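Side-chain contacts in polyphosphate kinase (Porphyromonas gingivalis, PDB 2O8R), which probably catalyses the reversible transfer of the terminal phosphate of ATP to polyphosphate, building long polyphosphate chains: residues 374-379 / 436-441; 459-464 / 484-489; 491-496 / 625-630; 502-507 / 512-517. The protein carries 3 engineered substitutions. All blocks are in the same frame, centred on the assembly; numbering follows the deposited sequence.

Contact 1: residues 374-379 / 436-441; sequences RLTQYR and LKVHAK. With SO4 (sulfate ion), chain F.
Thr376, near the end of strand 370-377, meets the loop that leads into strand 442-447 where the two backbones draw closest, Thr376 CA lying 5.9 Å from Lys441 CA. The threonine is turned toward the loop, and its two branches have separate tasks. OG1, standing between the backbone N and the carbonyl carbon (chi1 51°), is 2.8 Å from Ala440 O, a probable hydrogen bond; it also accepts the backbone N-H of Thr442. CG2 instead meets an apolar neighbour, Val438 CG1, at 4.0 Å, the two side chains crossing at about a right angle. Phe494 and Leu497 of helix 484-497 touch Thr376 and Val438 respectively, in a buried contact. Beyond the threonine, His439 and Lys441 supply the His-x-Lys signature of the phospholipase D superfamily, and His439 is the predicted phosphohistidine intermediate. The lysine chain bends at chi2 (-81°), and its CE comes over one face of the His439 ring, toward the rim. Both side chains reach a sulfate ion, probably from the crystallisation liquor, whose sulfur lies in the imidazole plane at the ring edge. The bonds are weak: His439 NE2 is 3.2 Å and Lys441 NZ 3.3 Å from the same sulfate O3. His597 and Arg599 bind the ion too, consistent with a pocket made for phosphate. His439 ND1 is hydrogen-bonded to Glu628 OE1, which fixes the ring's rotation from the side of the second C-terminal domain, while Lys441 NZ has its firmer partner in Asn465 OD1.

Contact 2: residues 459-464 / 484-489; sequences ALLSTG and TDIVHD
Ala459 and Leu461 of strand 457-462 pack on Ile486 and Val487 in the first turn of helix 484-497, with the helix laid across the strand: the segment axes approach to 8.7 Å at 79°. The side-chain touches are apolar, and one methyl also meets a backbone N. Ala459 CB lies 4.0 Å from Val487 CG2; Val487 CG2 also lies 3.6 Å from Ala459 N. Ile486 CG2, placed anti to its own N, turns between two residues of the strand, 4.3 Å from Ala459 CB and 4.0 Å from Leu461 CD1. Cys631 of strand 629-632 touches both Leu461 and Ile486 and so extends this apolar layer into the second C-terminal domain.

Polar side chains bond away from the interface. Ser462 OG donates to Gly464 O at 2.9 Å as the strand gives way to the following loop. At the helix start, Asn483 OD1 receives the N-H of Ile486, and one turn on, the Asp489 carboxylate gathers the backbone N-H groups of Ser507, Arg508 and Leu509. Between these two segments the contact is apolar, so its fit depends on the shapes of Ala459, Leu461, Ile486 and Val487 rather than on directional bonds.

Contact 3: residues 491-496 / 625-630; sequences YRLFRI and NRIETA
Leu493 on helix 484-497 reaches toward Ile627 and Thr629, which lead into and begin strand 629-632. The backbones stay well apart, with Leu493 CA 9.7 Å from Thr629 CA, and the leucine side chain spans the interval. Its CB points at the strand, and CG, anti to the backbone N (chi1 176°), carries the branch straight on in that direction; CB and CG serve as the stalk, and the touching is left to the two methyls. CD1 faces Ile627 CG2 at 4.5 Å, a loose apolar contact. CD2 comes closer, 3.8 Å from Thr629 CG2. In Thr629 that methyl lies anti to the carbonyl carbon while OG1 takes the position between N and C (chi1 53°), so the apolar branch is the one offered to the helix. Val511 of strand 510-511 touches both Leu493 and Ile627 and joins the cluster.

Segment 491-496 belongs to the first C-terminal domain family and segment 625-630 to the second, both of phospholipase D-like type, so the leucine bridges the two. Glu628, between the two contact residues, is turned the other way. Its OE2 forms a salt bridge with Arg626 NE at 2.8 Å, a bent and weak hydrogen bond, and its OE1 also meets Ser615 OG; the same hydroxyl bonds Thr629 N. Segment 625-630 thus turns the methyls of Ile627 and Thr629 to the helix while the Glu628 carboxylate serves the predicted active-site His439, and what holds Leu493 against Ile627 and Thr629 is apolar contact.

Contact 4: residues 502-507 / 512-517; sequences EPARFS and ARYNMG. With SO4 (sulfate ion), chain E.
Phe506 and Tyr514 each carry CG anti to the carbonyl carbon, which for Phe506 (chi1 -52°) sends the phenyl ring out of its loop to meet the phenol. The rings form a T-shaped, edge-to-face pair: the edge of Phe506 is directed at the face of Tyr514, with planes 77° apart and centroids separated by 6.0 Å. Phe506 CE2 leads, 4.2 Å from Tyr514 CG. The methyl of Ala504 also leans on the tyrosine, its CB 3.7 Å from Tyr514 CE1. Asn515 CG takes the position between N and C (chi1 54°), and the amide crosses the phenylalanine at about a right angle, with ND2 3.9 Å from Phe506 CB. That amide is engaged in the backbone as well: its ND2 donates to Leu509 O and its OD1 accepts Val511 N, so it ties together the short connection between the two segments.

Ala504 is the centre of an inverse gamma turn, closed by a weak bond from Arg505 N to Pro503 O at 2.9 Å. Arg505 itself faces away and grips a sulfate, probably from the crystallisation liquor: NE and NH2 both donate to sulfate O3, at 2.7 and 2.9 Å respectively, while Pro503 CB sits over one face of the guanidinium, toward its rim.

This surface contact between two largely loop segments lies against helix 484-497, where Ile496 touches Tyr514 and Asp489 touches Phe506; Val511 of strand 510-511 packs on Phe506 too, and Asn515 directly precedes helix 516-532.

How the contacts relate
Following the chain, contact 1 comes first, closing a 56-residue excursion from strand 370-377 to the loop before strand 442-447. Contact 2 then opens on strand 457-462 and closes on the start of helix 484-497. The same helix opens contact 3, whose wide loop ends only at 625-630, and contact 4 is nested inside it; none cross. Contacts 1 and 2 lie within the first C-terminal domain and share its sheet, with Lys441 packing on Ser462 and Gly464. Contact 3 joins that domain to the second and, through Ile627 O and His439 N, meets contact 1. Glu502 of contact 4 forms salt bridges with Arg492 and Arg495, fastening the loop after helix 484-497 back onto that helix.

Contact 1: residues 374-379 / 436-441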
# COMPACT_ATOMS: atom_id res chain seq x y z
N ARG A 374 5.71 -26.24 4.85
CA ARG A 374 4.49 -26.17 4.05
C ARG A 374 3.44 -25.44 4.85
O ARG A 374 3.23 -25.75 6.03
CB ARG A 374 4.00 -27.58 3.72
CG ARG A 374 5.08 -28.45 3.11
CD ARG A 374 4.73 -29.91 3.15
NE ARG A 374 3.68 -30.29 2.20
CZ ARG A 374 3.82 -30.28 0.88
NH1 ARG A 374 4.95 -29.88 0.31
NH2 ARG A 374 2.80 -30.67 0.12
N LEU A 375 2.80 -24.45 4.23
CA LEU A 375 1.72 -23.74 4.92
C LEU A 375 0.57 -23.23 4.02
O LEU A 375 0.68 -23.13 2.79
CB LEU A 375 2.27 -22.60 5.78
CG LEU A 375 2.26 -21.17 5.25
CD1 LEU A 375 2.46 -20.19 6.40
CD2 LEU A 375 3.33 -21.01 4.21
N THR A 376 -0.54 -22.92 4.67
CA THR A 376 -1.66 -22.35 3.96
C THR A 376 -1.62 -20.83 4.16
O THR A 376 -1.03 -20.36 5.12
CB THR A 376 -2.98 -22.98 4.44
OG1 THR A 376 -3.05 -22.91 5.87
CG2 THR A 376 -3.04 -24.43 4.03
N GLN A 377 -2.22 -20.09 3.23
CA GLN A 377 -2.28 -18.62 3.27
C GLN A 377 -3.55 -18.16 2.54
O GLN A 377 -3.84 -18.67 1.45
CB GLN A 377 -1.06 -18.03 2.57
CG GLN A 377 0.08 -17.59 3.48
CD GLN A 377 0.11 -16.08 3.71
OE1 GLN A 377 1.11 -15.54 4.21
NE2 GLN A 377 -0.96 -15.39 3.34
N TYR A 378 -4.30 -17.22 3.13
CA TYR A 378 -5.51 -16.71 2.47
C TYR A 378 -5.20 -16.14 1.08
O TYR A 378 -5.74 -16.61 0.09
CB TYR A 378 -6.22 -15.66 3.32
CG TYR A 378 -7.35 -14.96 2.58
CD1 TYR A 378 -8.51 -15.64 2.21
CD2 TYR A 378 -7.27 -13.60 2.27
CE1 TYR A 378 -9.54 -15.01 1.54
CE2 TYR A 378 -8.30 -12.96 1.59
CZ TYR A 378 -9.44 -13.66 1.23
OH TYR A 378 -10.46 -13.02 0.56
N ARG A 379 -4.32 -15.14 1.05
CA ARG A 379 -3.79 -14.58 -0.19
C ARG A 379 -2.27 -14.49 -0.11
O ARG A 379 -1.70 -14.50 0.97
CB ARG A 379 -4.30 -13.15 -0.39
CG ARG A 379 -5.58 -13.02 -1.18
CD ARG A 379 -5.77 -11.59 -1.67
NE ARG A 379 -5.75 -10.63 -0.58
CZ ARG A 379 -6.82 -10.05 -0.06
NH1 ARG A 379 -8.03 -10.33 -0.53
NH2 ARG A 379 -6.69 -9.18 0.94
N LEU A 436 -12.94 -27.04 -4.33
CA LEU A 436 -12.57 -26.92 -2.93
C LEU A 436 -11.56 -25.78 -2.78
O LEU A 436 -10.48 -25.82 -3.36
CB LEU A 436 -12.02 -28.25 -2.38
CG LEU A 436 -10.94 -29.07 -3.10
CD1 LEU A 436 -9.55 -28.77 -2.55
CD2 LEU A 436 -11.23 -30.56 -3.00
N LYS A 437 -11.94 -24.75 -2.04
CA LYS A 437 -10.98 -23.73 -1.67
C LYS A 437 -10.49 -24.06 -0.26
O LYS A 437 -11.29 -24.41 0.60
CB LYS A 437 -11.55 -22.31 -1.81
CG LYS A 437 -12.87 -22.04 -1.07
CD LYS A 437 -13.62 -20.85 -1.70
CE LYS A 437 -14.52 -20.12 -0.70
NZ LYS A 437 -15.74 -20.87 -0.29
N VAL A 438 -9.18 -23.99 -0.05
CA VAL A 438 -8.60 -24.45 1.21
C VAL A 438 -8.68 -23.37 2.28
O VAL A 438 -7.92 -22.39 2.27
CB VAL A 438 -7.14 -24.94 1.03
CG1 VAL A 438 -6.52 -25.35 2.37
CG2 VAL A 438 -7.10 -26.11 0.06
N HIS A 439 -9.61 -23.54 3.20
CA HIS A 439 -9.79 -22.58 4.26
C HIS A 439 -8.94 -22.95 5.47
O HIS A 439 -8.74 -22.13 6.36
CB HIS A 439 -11.28 -22.47 4.61
CG HIS A 439 -11.60 -21.36 5.55
ND1 HIS A 439 -11.83 -21.56 6.89
CD2 HIS A 439 -11.70 -20.03 5.35
CE1 HIS A 439 -12.08 -20.40 7.47
NE2 HIS A 439 -12.01 -19.46 6.56
N ALA A 440 -8.44 -24.18 5.49
CA ALA A 440 -7.58 -24.70 6.56
C ALA A 440 -6.43 -23.75 6.93
O ALA A 440 -5.84 -23.11 6.07
CB ALA A 440 -7.02 -26.04 6.16
N LYS A 441 -6.14 -23.65 8.22
CA LYS A 441 -5.12 -22.73 8.71
C LYS A 441 -3.98 -23.51 9.39
O LYS A 441 -3.87 -23.52 10.62
CB LYS A 441 -5.73 -21.73 9.70
CG LYS A 441 -7.13 -21.20 9.36
CD LYS A 441 -7.04 -20.07 8.36
CE LYS A 441 -8.38 -19.41 8.13
NZ LYS A 441 -8.27 -18.41 7.03
S SO4 F . -11.99 -16.47 8.19
O1 SO4 F . -11.82 -15.28 9.02
O2 SO4 F . -13.32 -16.43 7.58
O3 SO4 F . -10.96 -16.49 7.15
O4 SO4 F . -11.78 -17.66 9.01

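Contact 2: residues 459-464 / 484-489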
# COMPACT_ATOMS: atom_id res chain seq x y z
N ALA A 459 3.66 -29.41 13.68
CA ALA A 459 2.45 -28.94 13.04
C ALA A 459 1.94 -27.74 13.80
O ALA A 459 1.88 -27.75 15.04
CB ALA A 459 1.39 -30.04 12.98
N LEU A 460 1.58 -26.69 13.07
CA LEU A 460 0.91 -25.52 13.63
C LEU A 460 -0.50 -25.48 13.07
O LEU A 460 -0.66 -25.51 11.85
CB LEU A 460 1.65 -24.26 13.20
CG LEU A 460 2.80 -23.69 14.03
CD1 LEU A 460 3.70 -24.76 14.58
CD2 LEU A 460 3.59 -22.71 13.19
N LEU A 461 -1.50 -25.46 13.95
CA LEU A 461 -2.93 -25.42 13.56
C LEU A 461 -3.67 -24.32 14.28
O LEU A 461 -3.40 -24.05 15.44
CB LEU A 461 -3.64 -26.73 13.86
CG LEU A 461 -3.14 -27.89 13.02
CD1 LEU A 461 -2.07 -28.68 13.80
CD2 LEU A 461 -4.31 -28.76 12.66
N SER A 462 -4.62 -23.70 13.60
CA SER A 462 -5.13 -22.41 14.05
C SER A 462 -6.56 -22.10 13.66
O SER A 462 -7.05 -22.57 12.64
CB SER A 462 -4.24 -21.31 13.50
OG SER A 462 -4.61 -20.08 14.07
N THR A 463 -7.20 -21.27 14.47
CA THR A 463 -8.57 -20.82 14.21
C THR A 463 -8.63 -19.64 13.25
O THR A 463 -9.68 -19.35 12.70
CB THR A 463 -9.29 -20.44 15.50
OG1 THR A 463 -8.63 -19.33 16.11
CG2 THR A 463 -9.27 -21.61 16.46
N GLY A 464 -7.50 -18.96 13.06
CA GLY A 464 -7.38 -17.93 12.04
C GLY A 464 -6.02 -17.88 11.38
O GLY A 464 -5.20 -18.77 11.57
N THR A 484 3.21 -37.14 16.80
CA THR A 484 3.51 -37.86 15.58
C THR A 484 2.26 -38.22 14.75
O THR A 484 2.33 -38.33 13.54
CB THR A 484 4.44 -39.11 15.81
OG1 THR A 484 3.65 -40.22 16.26
CG2 THR A 484 5.58 -38.83 16.84
N ASP A 485 1.10 -38.36 15.40
CA ASP A 485 -0.14 -38.61 14.68
C ASP A 485 -0.66 -37.37 13.95
O ASP A 485 -1.09 -37.47 12.79
CB ASP A 485 -1.21 -39.14 15.61
CG ASP A 485 -0.96 -40.58 16.01
OD1 ASP A 485 0.14 -41.09 15.72
OD2 ASP A 485 -1.87 -41.19 16.62
N ILE A 486 -0.62 -36.23 14.63
CA ILE A 486 -1.02 -34.97 14.03
C ILE A 486 -0.04 -34.61 12.92
O ILE A 486 -0.45 -34.25 11.82
CB ILE A 486 -1.03 -33.80 15.04
CG1 ILE A 486 -1.71 -34.19 16.35
CG2 ILE A 486 -1.73 -32.58 14.42
CD1 ILE A 486 -3.20 -34.06 16.34
N VAL A 487 1.26 -34.72 13.22
CA VAL A 487 2.28 -34.24 12.28
C VAL A 487 2.18 -35.05 11.01
O VAL A 487 2.47 -34.55 9.92
CB VAL A 487 3.70 -34.27 12.88
CG1 VAL A 487 4.77 -34.39 11.78
CG2 VAL A 487 3.95 -33.04 13.76
N HIS A 488 1.71 -36.29 11.15
CA HIS A 488 1.59 -37.18 10.02
C HIS A 488 0.34 -36.83 9.23
O HIS A 488 0.31 -36.90 8.00
CB HIS A 488 1.55 -38.64 10.48
CG HIS A 488 1.49 -39.61 9.35
ND1 HIS A 488 0.30 -40.06 8.81
CD2 HIS A 488 2.48 -40.20 8.63
CE1 HIS A 488 0.56 -40.87 7.80
NE2 HIS A 488 1.87 -40.97 7.67
N ASP A 489 -0.71 -36.47 9.96
CA ASP A 489 -1.99 -36.15 9.37
C ASP A 489 -1.89 -34.89 8.53
O ASP A 489 -2.41 -34.84 7.41
CB ASP A 489 -3.03 -35.97 10.47
CG ASP A 489 -3.60 -37.29 10.94
OD1 ASP A 489 -3.33 -38.31 10.28
OD2 ASP A 489 -4.34 -37.31 11.96

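Contact 3: residues 491-496 / 625-630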
# COMPACT_ATOMS: atom_id res chain seq x y z
N TYR A 491 0.98 -33.76 7.42
CA TYR A 491 1.84 -34.24 6.35
C TYR A 491 1.03 -34.78 5.18
O TYR A 491 1.20 -34.37 4.03
CB TYR A 491 2.77 -35.34 6.87
CG TYR A 491 3.43 -36.12 5.76
CD1 TYR A 491 4.54 -35.61 5.11
CD2 TYR A 491 2.94 -37.36 5.36
CE1 TYR A 491 5.14 -36.31 4.09
CE2 TYR A 491 3.54 -38.06 4.34
CZ TYR A 491 4.65 -37.52 3.71
OH TYR A 491 5.26 -38.21 2.68
N ARG A 492 0.14 -35.71 5.51
CA ARG A 492 -0.72 -36.36 4.55
C ARG A 492 -1.67 -35.37 3.89
O ARG A 492 -1.90 -35.45 2.69
CB ARG A 492 -1.51 -37.49 5.22
CG ARG A 492 -2.43 -38.21 4.28
CD ARG A 492 -3.22 -39.29 4.99
NE ARG A 492 -2.59 -40.60 4.90
CZ ARG A 492 -2.25 -41.33 5.96
NH1 ARG A 492 -2.51 -40.90 7.18
NH2 ARG A 492 -1.67 -42.51 5.78
N LEU A 493 -2.21 -34.45 4.68
CA LEU A 493 -3.11 -33.42 4.15
C LEU A 493 -2.45 -32.63 3.03
O LEU A 493 -3.04 -32.45 1.96
CB LEU A 493 -3.58 -32.47 5.25
CG LEU A 493 -4.45 -31.28 4.83
CD1 LEU A 493 -5.71 -31.71 4.07
CD2 LEU A 493 -4.81 -30.40 6.05
N PHE A 494 -1.22 -32.17 3.25
CA PHE A 494 -0.57 -31.34 2.25
C PHE A 494 -0.24 -32.11 0.98
O PHE A 494 -0.24 -31.54 -0.11
CB PHE A 494 0.67 -30.68 2.80
CG PHE A 494 0.40 -29.44 3.60
CD1 PHE A 494 0.02 -28.27 2.97
CD2 PHE A 494 0.57 -29.43 4.98
CE1 PHE A 494 -0.21 -27.11 3.70
CE2 PHE A 494 0.34 -28.27 5.72
CZ PHE A 494 -0.05 -27.11 5.08
N ARG A 495 0.03 -33.39 1.11
CA ARG A 495 0.30 -34.21 -0.07
C ARG A 495 -0.96 -34.35 -0.89
O ARG A 495 -0.92 -34.25 -2.11
CB ARG A 495 0.85 -35.58 0.32
CG ARG A 495 2.33 -35.58 0.51
CD ARG A 495 2.85 -36.94 0.94
NE ARG A 495 2.37 -38.02 0.10
CZ ARG A 495 2.91 -38.37 -1.07
NH1 ARG A 495 3.96 -37.72 -1.55
NH2 ARG A 495 2.38 -39.38 -1.75
N ILE A 496 -2.07 -34.59 -0.20
CA ILE A 496 -3.37 -34.61 -0.85
C ILE A 496 -3.67 -33.27 -1.55
O ILE A 496 -4.06 -33.26 -2.71
CB ILE A 496 -4.50 -35.00 0.14
CG1 ILE A 496 -4.32 -36.46 0.59
CG2 ILE A 496 -5.87 -34.81 -0.49
CD1 ILE A 496 -5.37 -36.96 1.57
N ASN A 625 -18.30 -27.41 0.94
CA ASN A 625 -17.56 -26.82 -0.19
C ASN A 625 -16.05 -26.67 0.02
O ASN A 625 -15.26 -26.95 -0.88
CB ASN A 625 -18.15 -25.46 -0.57
CG ASN A 625 -19.59 -25.55 -0.98
OD1 ASN A 625 -20.34 -26.41 -0.50
ND2 ASN A 625 -20.01 -24.66 -1.88
N ARG A 626 -15.67 -26.21 1.20
CA ARG A 626 -14.27 -25.93 1.51
C ARG A 626 -13.50 -27.14 2.04
O ARG A 626 -14.08 -28.10 2.55
CB ARG A 626 -14.20 -24.80 2.55
CG ARG A 626 -14.42 -23.42 1.99
CD ARG A 626 -15.67 -22.78 2.53
NE ARG A 626 -15.44 -22.26 3.87
CZ ARG A 626 -14.99 -21.04 4.15
NH1 ARG A 626 -14.83 -20.66 5.41
NH2 ARG A 626 -14.71 -20.19 3.17
N ILE A 627 -12.17 -27.09 1.95
CA ILE A 627 -11.38 -27.96 2.80
C ILE A 627 -10.99 -27.22 4.09
O ILE A 627 -10.33 -26.17 4.06
CB ILE A 627 -10.21 -28.64 2.05
CG1 ILE A 627 -10.72 -29.95 1.41
CG2 ILE A 627 -9.04 -28.94 3.00
CD1 ILE A 627 -9.67 -30.76 0.70
N GLU A 628 -11.44 -27.78 5.21
CA GLU A 628 -11.26 -27.19 6.53
C GLU A 628 -10.52 -28.16 7.42
O GLU A 628 -10.34 -29.33 7.08
CB GLU A 628 -12.62 -26.92 7.18
CG GLU A 628 -13.59 -26.12 6.33
CD GLU A 628 -13.45 -24.62 6.50
OE1 GLU A 628 -12.63 -24.17 7.32
OE2 GLU A 628 -14.18 -23.88 5.81
N THR A 629 -10.10 -27.69 8.59
CA THR A 629 -9.53 -28.58 9.59
C THR A 629 -10.15 -28.42 10.97
O THR A 629 -10.63 -27.34 11.34
CB THR A 629 -8.01 -28.40 9.76
OG1 THR A 629 -7.70 -27.02 9.99
CG2 THR A 629 -7.29 -28.91 8.53
N ALA A 630 -10.16 -29.52 11.72
CA ALA A 630 -10.39 -29.46 13.15
C ALA A 630 -9.40 -30.40 13.81
O ALA A 630 -9.08 -31.47 13.28
CB ALA A 630 -11.81 -29.83 13.49

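Contact 4: residues 502-507 / 512-517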
# COMPACT_ATOMS: atom_id res chain seq x y z
N GLU A 502 -2.18 -40.61 -1.69
CA GLU A 502 -2.17 -40.82 -0.24
C GLU A 502 -3.53 -41.35 0.13
O GLU A 502 -4.53 -40.88 -0.41
CB GLU A 502 -2.00 -39.51 0.51
CG GLU A 502 -0.58 -39.07 0.71
CD GLU A 502 0.18 -39.92 1.70
OE1 GLU A 502 -0.43 -40.37 2.70
OE2 GLU A 502 1.39 -40.12 1.49
N PRO A 503 -3.57 -42.33 1.05
CA PRO A 503 -4.85 -42.85 1.54
C PRO A 503 -5.63 -41.75 2.24
O PRO A 503 -5.04 -40.96 2.98
CB PRO A 503 -4.44 -43.90 2.56
CG PRO A 503 -3.02 -44.24 2.23
CD PRO A 503 -2.42 -43.00 1.67
N ALA A 504 -6.94 -41.67 2.01
CA ALA A 504 -7.75 -40.60 2.61
C ALA A 504 -8.13 -40.89 4.07
O ALA A 504 -9.30 -41.05 4.40
CB ALA A 504 -8.99 -40.36 1.77
N ARG A 505 -7.12 -40.95 4.95
CA ARG A 505 -7.27 -41.47 6.30
C ARG A 505 -6.41 -40.70 7.28
O ARG A 505 -5.20 -40.60 7.11
CB ARG A 505 -6.84 -42.94 6.35
CG ARG A 505 -7.76 -43.94 5.66
CD ARG A 505 -7.40 -45.37 6.03
NE ARG A 505 -6.15 -45.80 5.42
CZ ARG A 505 -6.07 -46.55 4.32
NH1 ARG A 505 -7.17 -46.94 3.70
NH2 ARG A 505 -4.88 -46.90 3.84
N PHE A 506 -7.03 -40.19 8.34
CA PHE A 506 -6.29 -39.43 9.34
C PHE A 506 -6.44 -40.03 10.75
O PHE A 506 -7.50 -40.56 11.08
CB PHE A 506 -6.71 -37.94 9.29
CG PHE A 506 -6.64 -37.35 7.91
CD1 PHE A 506 -5.47 -36.76 7.46
CD2 PHE A 506 -7.72 -37.42 7.04
CE1 PHE A 506 -5.38 -36.23 6.18
CE2 PHE A 506 -7.65 -36.89 5.75
CZ PHE A 506 -6.48 -36.30 5.32
N SER A 507 -5.39 -39.94 11.56
CA SER A 507 -5.38 -40.53 12.91
C SER A 507 -6.19 -39.73 13.93
O SER A 507 -6.95 -40.30 14.70
CB SER A 507 -3.95 -40.67 13.45
OG SER A 507 -3.11 -41.34 12.53
N ALA A 512 -12.51 -31.59 6.31
CA ALA A 512 -13.81 -31.48 5.68
C ALA A 512 -13.81 -32.22 4.35
O ALA A 512 -12.80 -32.27 3.66
CB ALA A 512 -14.17 -30.01 5.48
N ARG A 513 -14.96 -32.80 3.99
CA ARG A 513 -15.09 -33.63 2.79
C ARG A 513 -14.32 -34.94 2.94
O ARG A 513 -14.08 -35.66 1.97
CB ARG A 513 -14.65 -32.87 1.52
CG ARG A 513 -15.28 -31.49 1.35
CD ARG A 513 -14.70 -30.74 0.16
NE ARG A 513 -15.38 -31.11 -1.08
CZ ARG A 513 -14.91 -31.97 -1.99
NH1 ARG A 513 -13.74 -32.56 -1.81
NH2 ARG A 513 -15.62 -32.23 -3.08
N TYR A 514 -13.92 -35.25 4.17
CA TYR A 514 -13.28 -36.51 4.49
C TYR A 514 -13.92 -37.13 5.73
O TYR A 514 -14.94 -37.80 5.62
CB TYR A 514 -11.78 -36.33 4.66
CG TYR A 514 -11.06 -36.07 3.37
CD1 TYR A 514 -10.75 -37.12 2.50
CD2 TYR A 514 -10.70 -34.78 2.99
CE1 TYR A 514 -10.10 -36.89 1.29
CE2 TYR A 514 -10.04 -34.53 1.80
CZ TYR A 514 -9.74 -35.59 0.95
OH TYR A 514 -9.08 -35.36 -0.23
N ASN A 515 -13.35 -36.88 6.90
CA ASN A 515 -13.87 -37.49 8.12
C ASN A 515 -14.67 -36.57 9.03
O ASN A 515 -15.22 -37.02 10.03
CB ASN A 515 -12.74 -38.13 8.93
CG ASN A 515 -11.62 -37.15 9.21
OD1 ASN A 515 -11.68 -35.99 8.82
ND2 ASN A 515 -10.59 -37.62 9.89
N MSE A 516 -14.73 -35.28 8.70
CA MSE A 516 -15.26 -34.29 9.64
C MSE A 516 -16.77 -34.36 9.91
O MSE A 516 -17.20 -34.18 11.05
CB MSE A 516 -14.86 -32.88 9.24
CG MSE A 516 -15.12 -31.89 10.36
SE MSE A 516 -14.74 -30.04 9.88
CE MSE A 516 -16.22 -29.70 8.65
N GLY A 517 -17.55 -34.58 8.86
CA GLY A 517 -19.00 -34.68 9.02
C GLY A 517 -19.36 -35.80 9.98
O GLY A 517 -20.09 -35.58 10.94
S SO4 E . -3.39 -45.54 7.67
O1 SO4 E . -1.95 -45.52 7.91
O2 SO4 E . -3.98 -44.22 7.91
O3 SO4 E . -3.63 -45.92 6.28
O4 SO4 E . -4.01 -46.51 8.57